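Local coordinates for protein 3-isopropylmalate dehydratase small subunit (Campylobacter jejuni, PDB 3Q3W) that forms the small subunit of isopropylmalate isomerase, which interconverts 2-isopropylmalate and 3-isopropylmalate by way of 2-isopropylmaleate, at residues A[151-156]-A[162-167]; A[131-136]-A[158-163]; A[50-53]-A[59-62]; A[30-35]-A[42-47]; A[112-117]-A[168-173]. All coordinates share one frame; numbering follows the deposited sequence.

Contact 1: residues A[151-156]-A[162-167]; sequences LEKRVF and FSFDLD
Lys153 lies over the ring of Phe164: its CB sits 4.1 Å from the ring centroid and 10° off the normal, a CH-pi contact on the face. The phenyl group gets there because its CG stands between the backbone N and the carbonyl carbon (chi1 67°), which turns the ring toward Lys153, against that residue's backbone and CB. The Val155 side chain crosses that of Phe164 at about a right angle, its CG2 4.2 Å from Phe164 CD2 and oblique to the ring. Beyond CB the lysine chain runs past the Phe164 carbonyl and bends at CD, so that NZ gives hydrogen bonds to two waters. One links it to Asp165 OD1 and the backbone N of Leu166. Backbone bonds hold the pieces in antiparallel register: Val155 N to Phe162 O (2.9 Å) and Phe162 N to Val155 O (3.0 Å) make the hydrogen-bonded pair, while Arg154 and Ser163 form the next, non-hydrogen-bonded one. Phe164 N bonds to Lys153 O at 3.1 Å. Lys153 and Arg154 both face Ser149, a G1 beta bulge. This hairpin of strands 154-157 and 160-163 ends the mixed sheet; Phe162 touches helix 128-140 and Leu166 packs on helix 168-176.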
# COMPACT_ATOMS: atom_id res chain seq x y z
N LEU A 151 1.71 2.44 -17.28
CA LEU A 151 1.90 2.97 -18.62
C LEU A 151 0.98 4.12 -18.90
O LEU A 151 1.41 5.14 -19.38
CB LEU A 151 1.65 1.92 -19.68
CG LEU A 151 2.73 0.86 -19.81
CD1 LEU A 151 2.30 -0.16 -20.88
CD2 LEU A 151 4.05 1.49 -20.17
N GLU A 152 -0.30 3.95 -18.60
CA GLU A 152 -1.27 4.98 -18.90
C GLU A 152 -1.43 5.94 -17.77
O GLU A 152 -2.07 6.97 -17.94
CB GLU A 152 -2.62 4.37 -19.22
CG GLU A 152 -2.66 3.70 -20.55
CD GLU A 152 -3.94 2.92 -20.71
OE1 GLU A 152 -4.96 3.32 -20.10
OE2 GLU A 152 -3.92 1.90 -21.44
N LYS A 153 -0.81 5.63 -16.64
CA LYS A 153 -0.98 6.35 -15.39
C LYS A 153 -2.47 6.53 -15.08
O LYS A 153 -2.96 7.65 -14.85
CB LYS A 153 -0.21 7.66 -15.37
CG LYS A 153 1.31 7.49 -15.47
CD LYS A 153 2.09 8.84 -15.30
CE LYS A 153 2.24 9.61 -16.56
NZ LYS A 153 3.23 10.74 -16.40
N ARG A 154 -3.17 5.40 -15.08
CA ARG A 154 -4.60 5.34 -14.77
C ARG A 154 -4.96 4.19 -13.76
O ARG A 154 -4.22 3.22 -13.64
CB ARG A 154 -5.41 5.18 -16.05
CG ARG A 154 -5.29 6.38 -17.01
CD ARG A 154 -6.20 6.27 -18.25
NE ARG A 154 -6.61 7.59 -18.77
CZ ARG A 154 -5.80 8.48 -19.34
NH1 ARG A 154 -6.31 9.64 -19.79
NH2 ARG A 154 -4.49 8.25 -19.50
N VAL A 155 -6.08 4.37 -13.05
CA VAL A 155 -6.67 3.38 -12.16
C VAL A 155 -8.10 3.09 -12.61
O VAL A 155 -8.89 4.04 -12.91
CB VAL A 155 -6.69 3.89 -10.70
CG1 VAL A 155 -7.45 2.93 -9.81
CG2 VAL A 155 -5.25 4.11 -10.22
N PHE A 156 -8.40 1.81 -12.77
CA PHE A 156 -9.66 1.37 -13.34
C PHE A 156 -10.39 0.64 -12.24
O PHE A 156 -9.89 -0.38 -11.76
CB PHE A 156 -9.43 0.43 -14.53
CG PHE A 156 -8.58 1.02 -15.63
CD1 PHE A 156 -9.16 1.64 -16.74
CD2 PHE A 156 -7.18 0.95 -15.57
CE1 PHE A 156 -8.39 2.19 -17.77
CE2 PHE A 156 -6.39 1.50 -16.60
CZ PHE A 156 -7.00 2.13 -17.71
N PHE A 162 -9.49 6.94 -13.08
CA PHE A 162 -8.84 8.04 -12.42
C PHE A 162 -7.47 8.14 -13.03
O PHE A 162 -6.88 7.10 -13.41
CB PHE A 162 -8.76 7.74 -10.94
CG PHE A 162 -10.08 7.38 -10.33
CD1 PHE A 162 -10.84 8.34 -9.67
CD2 PHE A 162 -10.60 6.08 -10.46
CE1 PHE A 162 -12.08 8.01 -9.10
CE2 PHE A 162 -11.83 5.74 -9.91
CZ PHE A 162 -12.58 6.70 -9.23
N SER A 163 -6.94 9.35 -13.15
CA SER A 163 -5.57 9.57 -13.63
C SER A 163 -4.68 10.00 -12.49
O SER A 163 -5.15 10.62 -11.55
CB SER A 163 -5.55 10.62 -14.75
OG SER A 163 -5.94 11.90 -14.27
N PHE A 164 -3.38 9.70 -12.59
CA PHE A 164 -2.39 10.13 -11.59
C PHE A 164 -1.02 10.53 -12.20
O PHE A 164 -0.66 10.16 -13.30
CB PHE A 164 -2.21 9.04 -10.51
CG PHE A 164 -1.56 7.75 -11.01
CD1 PHE A 164 -0.20 7.53 -10.84
CD2 PHE A 164 -2.32 6.76 -11.61
CE1 PHE A 164 0.39 6.37 -11.31
CE2 PHE A 164 -1.73 5.58 -12.07
CZ PHE A 164 -0.38 5.38 -11.90
N ASP A 165 -0.25 11.26 -11.41
CA ASP A 165 1.08 11.71 -11.79
C ASP A 165 2.16 10.83 -11.20
O ASP A 165 1.96 10.22 -10.17
CB ASP A 165 1.30 13.14 -11.28
CG ASP A 165 0.64 14.16 -12.14
OD1 ASP A 165 0.69 13.98 -13.39
OD2 ASP A 165 0.08 15.14 -11.59
N LEU A 166 3.33 10.82 -11.84
CA LEU A 166 4.52 10.26 -11.23
C LEU A 166 5.76 10.74 -11.96
O LEU A 166 5.81 10.71 -13.20
CB LEU A 166 4.51 8.73 -11.26
CG LEU A 166 5.41 8.05 -10.22
CD1 LEU A 166 4.76 8.10 -8.84
CD2 LEU A 166 5.69 6.62 -10.62
N ASP A 167 6.74 11.20 -11.20
CA ASP A 167 8.04 11.62 -11.74
C ASP A 167 8.49 10.60 -12.80
O ASP A 167 8.42 9.41 -12.55
CB ASP A 167 9.01 11.61 -10.53
CG ASP A 167 10.47 11.73 -10.92
OD1 ASP A 167 10.94 12.87 -11.09
OD2 ASP A 167 11.17 10.69 -10.99
O HOH W 1 5.86 10.00 -15.54
O HOH W 2 3.19 12.64 -13.97

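Contact 2: residues A[131-136]-A[158-163]; sequences VLEIVD and KDKIFS
Glu133 of helix 128-140 reaches across to Lys160 and Phe162 on the edge strand 160-163. From CB the chain leaves with CG opposite the backbone N (chi1 169°) and stays extended, which carries the carboxylate out to the strand. CG already lies 3.8 Å from Lys160 NZ. CD passes 4.1 Å from Lys160 CD, and the carboxylate then divides its two oxygens between two neighbours. OE2 takes the lysine, with NZ at 3.1 Å in a salt bridge whose hydrogen bond is weak; the Lys160 CE methylene is almost as near, at 3.2 Å. OE1 comes to the edge of the Phe162 ring, near its plane and 4.0 Å from CE1, with the carboxylate turned 86° against the ring. The lysine arrives from the opposite direction, its own chain extended too. Next along the helix, Ile134 lays CD1 over the face of Phe162, 4.2 Å from the centroid, while its CG1 packs on CZ. The helix thus packs on the outermost strand of the mixed sheet, layer on layer in an alpha/beta fold; the segments run at 144°, their axes 11.1 Å apart at the closest, so long side chains do the bridging. Ion pair and CH-pi contact lie side by side: the apolar part is buried, whereas the charged pair sits nearer the surface, where water would be expected to temper its strength.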
# COMPACT_ATOMS: atom_id res chain seq x y z
N VAL A 131 -10.52 9.48 -3.80
CA VAL A 131 -10.25 8.47 -2.76
C VAL A 131 -11.55 8.09 -2.01
O VAL A 131 -11.80 6.93 -1.75
CB VAL A 131 -9.18 8.95 -1.73
CG1 VAL A 131 -8.98 7.91 -0.64
CG2 VAL A 131 -7.84 9.29 -2.42
N LEU A 132 -12.38 9.09 -1.72
CA LEU A 132 -13.56 8.92 -0.88
C LEU A 132 -14.58 8.07 -1.59
O LEU A 132 -15.24 7.19 -1.01
CB LEU A 132 -14.13 10.30 -0.55
CG LEU A 132 -14.28 10.62 0.94
CD1 LEU A 132 -13.29 9.84 1.78
CD2 LEU A 132 -14.15 12.15 1.15
N GLU A 133 -14.70 8.36 -2.89
CA GLU A 133 -15.54 7.63 -3.82
C GLU A 133 -15.09 6.19 -3.96
O GLU A 133 -15.92 5.30 -3.96
CB GLU A 133 -15.50 8.35 -5.17
CG GLU A 133 -16.09 7.65 -6.37
CD GLU A 133 -16.18 8.57 -7.60
OE1 GLU A 133 -15.47 9.59 -7.66
OE2 GLU A 133 -16.96 8.29 -8.53
N ILE A 134 -13.80 5.97 -4.17
CA ILE A 134 -13.21 4.60 -4.24
C ILE A 134 -13.57 3.74 -3.03
O ILE A 134 -14.09 2.68 -3.20
CB ILE A 134 -11.69 4.65 -4.43
CG1 ILE A 134 -11.39 4.98 -5.89
CG2 ILE A 134 -11.03 3.35 -4.09
CD1 ILE A 134 -10.02 5.53 -6.08
N VAL A 135 -13.29 4.26 -1.84
CA VAL A 135 -13.53 3.60 -0.60
C VAL A 135 -14.99 3.21 -0.49
O VAL A 135 -15.27 2.03 -0.25
CB VAL A 135 -13.16 4.47 0.58
CG1 VAL A 135 -13.74 3.83 1.90
CG2 VAL A 135 -11.64 4.63 0.66
N ASP A 136 -15.90 4.16 -0.77
CA ASP A 136 -17.32 3.88 -0.61
C ASP A 136 -17.73 2.72 -1.50
O ASP A 136 -18.38 1.78 -1.07
CB ASP A 136 -18.19 5.07 -0.98
CG ASP A 136 -19.65 4.74 -0.84
OD1 ASP A 136 -20.35 4.60 -1.87
OD2 ASP A 136 -20.06 4.55 0.31
N LYS A 158 -14.32 -0.68 -11.67
CA LYS A 158 -15.64 -0.83 -12.26
C LYS A 158 -15.52 -0.13 -13.60
O LYS A 158 -14.58 -0.43 -14.34
CB LYS A 158 -16.73 -0.22 -11.35
CG LYS A 158 -16.80 -0.82 -9.96
CD LYS A 158 -17.00 -2.30 -10.08
CE LYS A 158 -17.53 -2.93 -8.82
NZ LYS A 158 -16.74 -4.17 -8.65
N ASP A 159 -16.43 0.80 -13.89
CA ASP A 159 -16.38 1.61 -15.11
C ASP A 159 -15.75 3.02 -14.94
O ASP A 159 -15.70 3.79 -15.92
CB ASP A 159 -17.79 1.76 -15.68
CG ASP A 159 -18.25 0.53 -16.45
OD1 ASP A 159 -19.05 0.69 -17.41
OD2 ASP A 159 -17.82 -0.60 -16.09
N LYS A 160 -15.26 3.33 -13.74
CA LYS A 160 -14.64 4.63 -13.45
C LYS A 160 -13.13 4.64 -13.61
O LYS A 160 -12.47 3.67 -13.28
CB LYS A 160 -14.93 5.05 -12.03
CG LYS A 160 -16.37 5.04 -11.68
CD LYS A 160 -16.56 5.43 -10.23
CE LYS A 160 -18.05 5.61 -9.93
NZ LYS A 160 -18.27 5.44 -8.48
N ILE A 161 -12.59 5.75 -14.11
CA ILE A 161 -11.17 5.87 -14.44
C ILE A 161 -10.62 7.10 -13.75
O ILE A 161 -11.21 8.16 -13.82
CB ILE A 161 -10.92 6.01 -15.96
CG1 ILE A 161 -11.59 4.87 -16.74
CG2 ILE A 161 -9.45 6.01 -16.25
CD1 ILE A 161 -11.47 5.01 -18.27
N PHE A 162 -9.49 6.94 -13.08
CA PHE A 162 -8.84 8.04 -12.42
C PHE A 162 -7.47 8.14 -13.03
O PHE A 162 -6.88 7.10 -13.41
CB PHE A 162 -8.76 7.74 -10.94
CG PHE A 162 -10.08 7.38 -10.33
CD1 PHE A 162 -10.84 8.34 -9.67
CD2 PHE A 162 -10.60 6.08 -10.46
CE1 PHE A 162 -12.08 8.01 -9.10
CE2 PHE A 162 -11.83 5.74 -9.91
CZ PHE A 162 -12.58 6.70 -9.23
N SER A 163 -6.94 9.35 -13.15
CA SER A 163 -5.57 9.57 -13.63
C SER A 163 -4.68 10.00 -12.49
O SER A 163 -5.15 10.62 -11.55
CB SER A 163 -5.55 10.62 -14.75
OG SER A 163 -5.94 11.90 -14.27

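Contact 3: residues A[50-53]-A[59-62]; sequences RYLD and LNMD
The carbonyl oxygen of Arg50 is gripped twice, by the backbone N of Asn60 at 2.8 Å and by the side-chain amide of Asn66. The Asn60 bond is fairly straight at the hydrogen (160°). Asn60 is held at its other end as well: ND2 gives a hydrogen bond to a water, which in turn donates to Tyr51 O. Its OD1 accepts from the backbone N of Asp62 at 3.0 Å, an Asx turn that shapes the chain just past the contact. Tyr51, the first residue to leave the helix 47-50, forms a single backbone bridge with Leu59, closing a surface loop between that helix and strand 73-78. On one flank of this bridge Leu59 CD2 approaches the Tyr51 ring obliquely, 3.9 Å from CE1. Leu52 crosses Asn60 at about a right angle, with CD2 3.6 Å from Asn60 CB. Arg50 CG lies over the face of the Tyr51 ring, while the tyrosine hydroxyl bonds to Lys43 O and the Arg50 guanidinium to Gly42 O.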
# COMPACT_ATOMS: atom_id res chain seq x y z
N ARG A 50 -3.72 -5.09 13.66
CA ARG A 50 -4.03 -6.39 13.04
C ARG A 50 -4.23 -7.52 14.01
O ARG A 50 -5.02 -8.39 13.77
CB ARG A 50 -2.98 -6.72 11.98
CG ARG A 50 -2.91 -8.12 11.35
CD ARG A 50 -1.70 -8.12 10.44
NE ARG A 50 -1.51 -9.37 9.74
CZ ARG A 50 -0.48 -9.64 8.93
NH1 ARG A 50 0.47 -8.72 8.73
NH2 ARG A 50 -0.42 -10.82 8.31
N TYR A 51 -3.58 -7.45 15.15
CA TYR A 51 -3.57 -8.52 16.13
C TYR A 51 -4.12 -8.00 17.46
O TYR A 51 -3.83 -6.89 17.85
CB TYR A 51 -2.11 -9.01 16.36
CG TYR A 51 -1.44 -9.55 15.13
CD1 TYR A 51 -1.90 -10.71 14.52
CD2 TYR A 51 -0.31 -8.93 14.59
CE1 TYR A 51 -1.31 -11.19 13.40
CE2 TYR A 51 0.27 -9.42 13.45
CZ TYR A 51 -0.23 -10.56 12.87
OH TYR A 51 0.36 -11.10 11.73
N LEU A 52 -4.89 -8.83 18.14
CA LEU A 52 -5.39 -8.55 19.47
C LEU A 52 -4.42 -9.03 20.56
O LEU A 52 -4.47 -8.53 21.70
CB LEU A 52 -6.75 -9.22 19.68
CG LEU A 52 -7.89 -8.87 18.73
CD1 LEU A 52 -9.13 -9.74 19.05
CD2 LEU A 52 -8.17 -7.41 18.87
N ASP A 53 -3.59 -10.02 20.25
CA ASP A 53 -2.63 -10.58 21.24
C ASP A 53 -1.24 -10.00 21.02
O ASP A 53 -1.06 -9.12 20.21
CB ASP A 53 -2.64 -12.12 21.19
CG ASP A 53 -2.00 -12.68 19.92
OD1 ASP A 53 -2.34 -12.17 18.84
OD2 ASP A 53 -1.14 -13.61 20.00
N LEU A 59 -6.42 -12.58 15.42
CA LEU A 59 -6.68 -11.49 14.53
C LEU A 59 -7.73 -10.52 15.08
O LEU A 59 -8.80 -10.92 15.61
CB LEU A 59 -7.16 -12.02 13.19
CG LEU A 59 -6.26 -12.95 12.37
CD1 LEU A 59 -6.93 -13.29 10.97
CD2 LEU A 59 -4.88 -12.35 12.19
N ASN A 60 -7.43 -9.24 14.94
CA ASN A 60 -8.48 -8.21 15.10
C ASN A 60 -9.40 -8.22 13.86
O ASN A 60 -9.06 -7.62 12.84
CB ASN A 60 -7.85 -6.81 15.30
CG ASN A 60 -8.89 -5.70 15.62
OD1 ASN A 60 -10.12 -5.85 15.44
ND2 ASN A 60 -8.39 -4.58 16.14
N MSE A 61 -10.56 -8.88 13.94
CA MSE A 61 -11.48 -8.90 12.78
C MSE A 61 -12.13 -7.56 12.40
O MSE A 61 -12.74 -7.47 11.34
CB MSE A 61 -12.56 -9.96 12.91
CG MSE A 61 -12.01 -11.39 13.10
SE MSE A 61 -10.92 -11.86 11.55
CE MSE A 61 -12.22 -11.89 10.19
N ASP A 62 -11.95 -6.53 13.19
CA ASP A 62 -12.38 -5.19 12.79
C ASP A 62 -11.38 -4.49 11.88
O ASP A 62 -11.66 -3.41 11.40
CB ASP A 62 -12.66 -4.28 14.00
CG ASP A 62 -13.67 -3.18 13.68
OD1 ASP A 62 -14.58 -3.39 12.84
OD2 ASP A 62 -13.57 -2.11 14.28
O HOH W 3 -5.64 -4.76 17.46

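Contact 4: residues A[30-35]-A[42-47]; sequences KQFLLA and GKHLFH
Phe32 and His44 form an offset stack, their planes only 5° apart and their centroids separated by 3.8 Å. Phe32 CD1 lies over the centre of the imidazole, while His44 ND1 sits toward the rim of the phenyl face. The CH-pi contact comes from the same residue: His44 CB lies over the Phe32 face, 4.1 Å from the centroid. A third ring joins them obliquely and completes an aromatic cluster of Phe32, His44 and His47. His47, with CG opposite its backbone N (chi1 176°), brings CD2 to 3.7 Å from Phe32 CE2, the planes inclined at 53°. On the phenyl face opposite His44, the CG of Gln31 rests over the centre, so aliphatic and aromatic groups sandwich the ring. Polar support comes from beyond the cluster: His44 ND1 is hydrogen-bonded to Glu56 OE2, which holds the rotation of the imidazole. No hydrogen bond joins 30-35 to 42-47, so dispersive ring packing carries this surface contact between two short 3-10 turns.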
# COMPACT_ATOMS: atom_id res chain seq x y z
N LYS A 30 8.59 -0.89 16.14
CA LYS A 30 10.03 -0.79 16.32
C LYS A 30 10.69 -2.10 16.75
O LYS A 30 11.85 -2.30 16.45
CB LYS A 30 10.39 0.27 17.36
CG LYS A 30 10.02 1.71 16.99
CD LYS A 30 10.23 2.59 18.24
CE LYS A 30 10.21 4.10 17.95
NZ LYS A 30 11.13 4.49 16.86
N GLN A 31 9.97 -2.95 17.47
CA GLN A 31 10.50 -4.27 17.87
C GLN A 31 10.86 -5.27 16.72
O GLN A 31 11.59 -6.23 16.93
CB GLN A 31 9.56 -4.96 18.89
CG GLN A 31 8.19 -5.36 18.41
CD GLN A 31 7.11 -4.31 18.68
OE1 GLN A 31 7.39 -3.13 18.63
NE2 GLN A 31 5.87 -4.75 18.91
N PHE A 32 10.42 -4.98 15.51
CA PHE A 32 10.68 -5.86 14.35
C PHE A 32 11.68 -5.32 13.34
O PHE A 32 11.78 -5.84 12.23
CB PHE A 32 9.36 -6.07 13.60
CG PHE A 32 8.28 -6.66 14.47
CD1 PHE A 32 8.44 -7.89 15.05
CD2 PHE A 32 7.13 -5.96 14.74
CE1 PHE A 32 7.42 -8.43 15.88
CE2 PHE A 32 6.13 -6.50 15.56
CZ PHE A 32 6.28 -7.70 16.13
N LEU A 33 12.35 -4.22 13.65
CA LEU A 33 13.17 -3.54 12.65
C LEU A 33 14.58 -4.10 12.56
O LEU A 33 15.60 -3.40 12.65
CB LEU A 33 13.17 -2.03 12.89
CG LEU A 33 11.83 -1.34 13.06
CD1 LEU A 33 12.13 0.16 13.25
CD2 LEU A 33 10.94 -1.62 11.81
N LEU A 34 14.60 -5.41 12.38
CA LEU A 34 15.82 -6.16 12.29
C LEU A 34 16.59 -5.72 11.05
O LEU A 34 16.00 -5.46 9.98
CB LEU A 34 15.51 -7.64 12.30
CG LEU A 34 15.08 -8.23 13.65
CD1 LEU A 34 14.58 -9.61 13.46
CD2 LEU A 34 16.23 -8.26 14.60
N ALA A 35 17.90 -5.54 11.24
CA ALA A 35 18.76 -4.98 10.22
C ALA A 35 18.92 -5.98 9.10
O ALA A 35 19.08 -5.60 7.93
CB ALA A 35 20.12 -4.60 10.82
N GLY A 42 6.38 -9.28 6.33
CA GLY A 42 4.95 -9.16 6.05
C GLY A 42 4.07 -9.51 7.23
O GLY A 42 3.00 -8.98 7.40
N LYS A 43 4.49 -10.48 8.02
CA LYS A 43 3.69 -10.89 9.18
C LYS A 43 3.50 -9.78 10.21
O LYS A 43 2.53 -9.82 10.99
CB LYS A 43 4.30 -12.13 9.83
CG LYS A 43 3.54 -12.71 10.98
CD LYS A 43 4.22 -14.03 11.52
CE LYS A 43 3.34 -14.68 12.62
NZ LYS A 43 3.70 -16.11 12.91
N HIS A 44 4.40 -8.81 10.21
CA HIS A 44 4.35 -7.71 11.16
C HIS A 44 3.65 -6.49 10.63
O HIS A 44 3.48 -5.53 11.32
CB HIS A 44 5.77 -7.34 11.52
CG HIS A 44 6.59 -8.51 11.89
ND1 HIS A 44 6.13 -9.49 12.74
CD2 HIS A 44 7.83 -8.90 11.49
CE1 HIS A 44 7.07 -10.42 12.88
NE2 HIS A 44 8.10 -10.08 12.13
N LEU A 45 3.20 -6.52 9.38
CA LEU A 45 2.57 -5.38 8.84
C LEU A 45 1.32 -5.08 9.64
O LEU A 45 0.51 -5.97 9.89
CB LEU A 45 2.19 -5.64 7.38
CG LEU A 45 1.42 -4.53 6.70
CD1 LEU A 45 2.31 -3.31 6.45
CD2 LEU A 45 0.85 -5.10 5.38
N PHE A 46 1.12 -3.80 9.93
CA PHE A 46 -0.04 -3.29 10.65
C PHE A 46 -0.29 -3.97 11.99
O PHE A 46 -1.42 -4.04 12.47
CB PHE A 46 -1.29 -3.29 9.74
CG PHE A 46 -1.22 -2.32 8.62
CD1 PHE A 46 -0.98 -0.98 8.87
CD2 PHE A 46 -1.43 -2.72 7.31
CE1 PHE A 46 -0.91 -0.04 7.80
CE2 PHE A 46 -1.36 -1.80 6.27
CZ PHE A 46 -1.13 -0.44 6.53
N HIS A 47 0.79 -4.39 12.62
CA HIS A 47 0.72 -5.22 13.83
C HIS A 47 -0.30 -4.78 14.88
O HIS A 47 -1.10 -5.59 15.35
CB HIS A 47 2.11 -5.25 14.47
CG HIS A 47 2.17 -5.98 15.75
ND1 HIS A 47 1.87 -5.40 16.96
CD2 HIS A 47 2.51 -7.26 16.02
CE1 HIS A 47 2.07 -6.27 17.93
NE2 HIS A 47 2.46 -7.41 17.39

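Contact 5: residues A[112-117]-A[168-173]; sequences FKNNAL and DFHRIC
This is a small side-chain contact between two helices, 110-118 and 168-176, the second of which follows the edge strand 160-163. His170 carries it, its imidazole pointing at the other helix and met by two residues one turn apart, one over a face and one at the edge. Leu117 crosses it at about a right angle and sets CD1 over the face, 4.0 Å from the centroid and 25° off the normal, a CH-pi contact. Asn114 comes to the ring edge instead. Its CG stands opposite the backbone N (chi1 -169°), which swings the amide toward the histidine, and ND2 ends 3.4 Å from His170 NE2 with the amide and ring planes 67° apart. The second ring nitrogen, His170 ND1, is buried by the contact and has no partner in the model. The backbone N of His170 is capped by Asp167 OD2, while Leu117 also packs on Thr123 of strand 122-125. Such packing is consistent with the alpha/beta swivelling-domain fold of the aconitase family, in which helices pack on a central mixed sheet.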
# COMPACT_ATOMS: atom_id res chain seq x y z
N PHE A 112 8.44 8.50 3.09
CA PHE A 112 7.93 7.18 2.80
C PHE A 112 7.70 7.01 1.31
O PHE A 112 8.01 5.94 0.73
CB PHE A 112 6.62 6.95 3.57
CG PHE A 112 5.88 5.74 3.13
CD1 PHE A 112 6.19 4.51 3.66
CD2 PHE A 112 4.91 5.82 2.11
CE1 PHE A 112 5.51 3.38 3.28
CE2 PHE A 112 4.24 4.68 1.68
CZ PHE A 112 4.55 3.45 2.25
N LYS A 113 7.17 8.06 0.66
CA LYS A 113 6.90 7.96 -0.76
C LYS A 113 8.19 7.55 -1.53
O LYS A 113 8.14 6.63 -2.37
CB LYS A 113 6.33 9.27 -1.37
CG LYS A 113 5.90 9.03 -2.83
CD LYS A 113 5.74 10.27 -3.69
CE LYS A 113 4.65 11.14 -3.23
NZ LYS A 113 4.67 12.30 -4.15
N ASN A 114 9.30 8.22 -1.24
CA ASN A 114 10.53 7.98 -1.98
C ASN A 114 11.07 6.59 -1.69
O ASN A 114 11.47 5.88 -2.59
CB ASN A 114 11.57 9.02 -1.63
CG ASN A 114 12.76 8.98 -2.57
OD1 ASN A 114 13.84 8.62 -2.15
ND2 ASN A 114 12.56 9.37 -3.83
N ASN A 115 11.01 6.18 -0.43
CA ASN A 115 11.40 4.82 -0.06
C ASN A 115 10.53 3.78 -0.69
O ASN A 115 11.02 2.71 -1.09
CB ASN A 115 11.38 4.65 1.44
CG ASN A 115 12.46 5.46 2.12
OD1 ASN A 115 13.48 5.80 1.50
ND2 ASN A 115 12.23 5.80 3.39
N ALA A 116 9.23 4.05 -0.75
CA ALA A 116 8.33 3.06 -1.30
C ALA A 116 8.61 2.89 -2.78
O ALA A 116 8.69 1.77 -3.28
CB ALA A 116 6.86 3.44 -1.06
N LEU A 117 8.72 4.00 -3.49
CA LEU A 117 9.00 4.02 -4.92
C LEU A 117 10.32 3.35 -5.20
O LEU A 117 10.44 2.58 -6.15
CB LEU A 117 9.01 5.45 -5.47
CG LEU A 117 7.59 6.06 -5.52
CD1 LEU A 117 7.69 7.58 -5.85
CD2 LEU A 117 6.68 5.28 -6.52
N ASP A 168 8.97 11.05 -13.97
CA ASP A 168 9.37 10.13 -15.05
C ASP A 168 10.45 9.12 -14.63
O ASP A 168 10.46 7.98 -15.09
CB ASP A 168 9.86 10.87 -16.29
CG ASP A 168 8.72 11.43 -17.16
OD1 ASP A 168 7.61 10.88 -17.23
OD2 ASP A 168 8.99 12.43 -17.82
N PHE A 169 11.38 9.56 -13.79
CA PHE A 169 12.48 8.70 -13.40
C PHE A 169 11.96 7.55 -12.55
O PHE A 169 12.31 6.40 -12.81
CB PHE A 169 13.56 9.50 -12.66
CG PHE A 169 14.64 8.65 -12.11
CD1 PHE A 169 15.46 7.92 -12.96
CD2 PHE A 169 14.83 8.56 -10.74
CE1 PHE A 169 16.46 7.12 -12.46
CE2 PHE A 169 15.83 7.79 -10.23
CZ PHE A 169 16.66 7.06 -11.08
N HIS A 170 11.13 7.86 -11.55
CA HIS A 170 10.54 6.80 -10.71
C HIS A 170 9.72 5.85 -11.56
O HIS A 170 9.74 4.65 -11.34
CB HIS A 170 9.65 7.39 -9.62
CG HIS A 170 10.41 8.04 -8.52
ND1 HIS A 170 11.53 7.46 -7.96
CD2 HIS A 170 10.22 9.21 -7.87
CE1 HIS A 170 12.01 8.26 -7.02
NE2 HIS A 170 11.23 9.32 -6.94
N ARG A 171 9.00 6.41 -12.53
CA ARG A 171 8.11 5.62 -13.36
C ARG A 171 8.89 4.67 -14.21
O ARG A 171 8.54 3.50 -14.28
CB ARG A 171 7.24 6.49 -14.25
CG ARG A 171 6.54 5.76 -15.41
CD ARG A 171 5.36 6.61 -15.89
NE ARG A 171 4.71 6.16 -17.11
CZ ARG A 171 5.10 6.43 -18.36
NH1 ARG A 171 6.20 7.11 -18.61
NH2 ARG A 171 4.37 5.99 -19.38
N ILE A 172 9.95 5.14 -14.85
CA ILE A 172 10.69 4.26 -15.72
C ILE A 172 11.40 3.18 -14.92
O ILE A 172 11.47 2.06 -15.40
CB ILE A 172 11.65 4.99 -16.69
CG1 ILE A 172 12.02 4.09 -17.89
CG2 ILE A 172 12.93 5.49 -15.98
CD1 ILE A 172 10.84 3.62 -18.89
N CYS A 173 11.93 3.51 -13.74
CA CYS A 173 12.46 2.48 -12.83
C CYS A 173 11.41 1.39 -12.55
O CYS A 173 11.72 0.23 -12.71
CB CYS A 173 13.00 3.09 -11.53
SG CYS A 173 14.50 4.12 -11.75

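From the N terminus, contact 4 closes first, a short loop between helices 24-27 and 47-50. Contact 3 follows in series, closing a loop just past helix 47-50; the two touch through side chains at the end of that helix. Contact 5 then opens on helix 110-118 and spans about 50 residues to helix 168-176, with contacts 2 and 1 nested inside it. Contact 2 ties helix 128-140 to strand 160-163, and contact 1 pairs that strand with 154-157, the two sharing Phe162 and Ser163. Contact 1 meets contact 5 through Leu151 O and Arg171 NH2. Contacts 1 and 3 lie on opposite sides of the chain's centre, about 34 Å apart between centres.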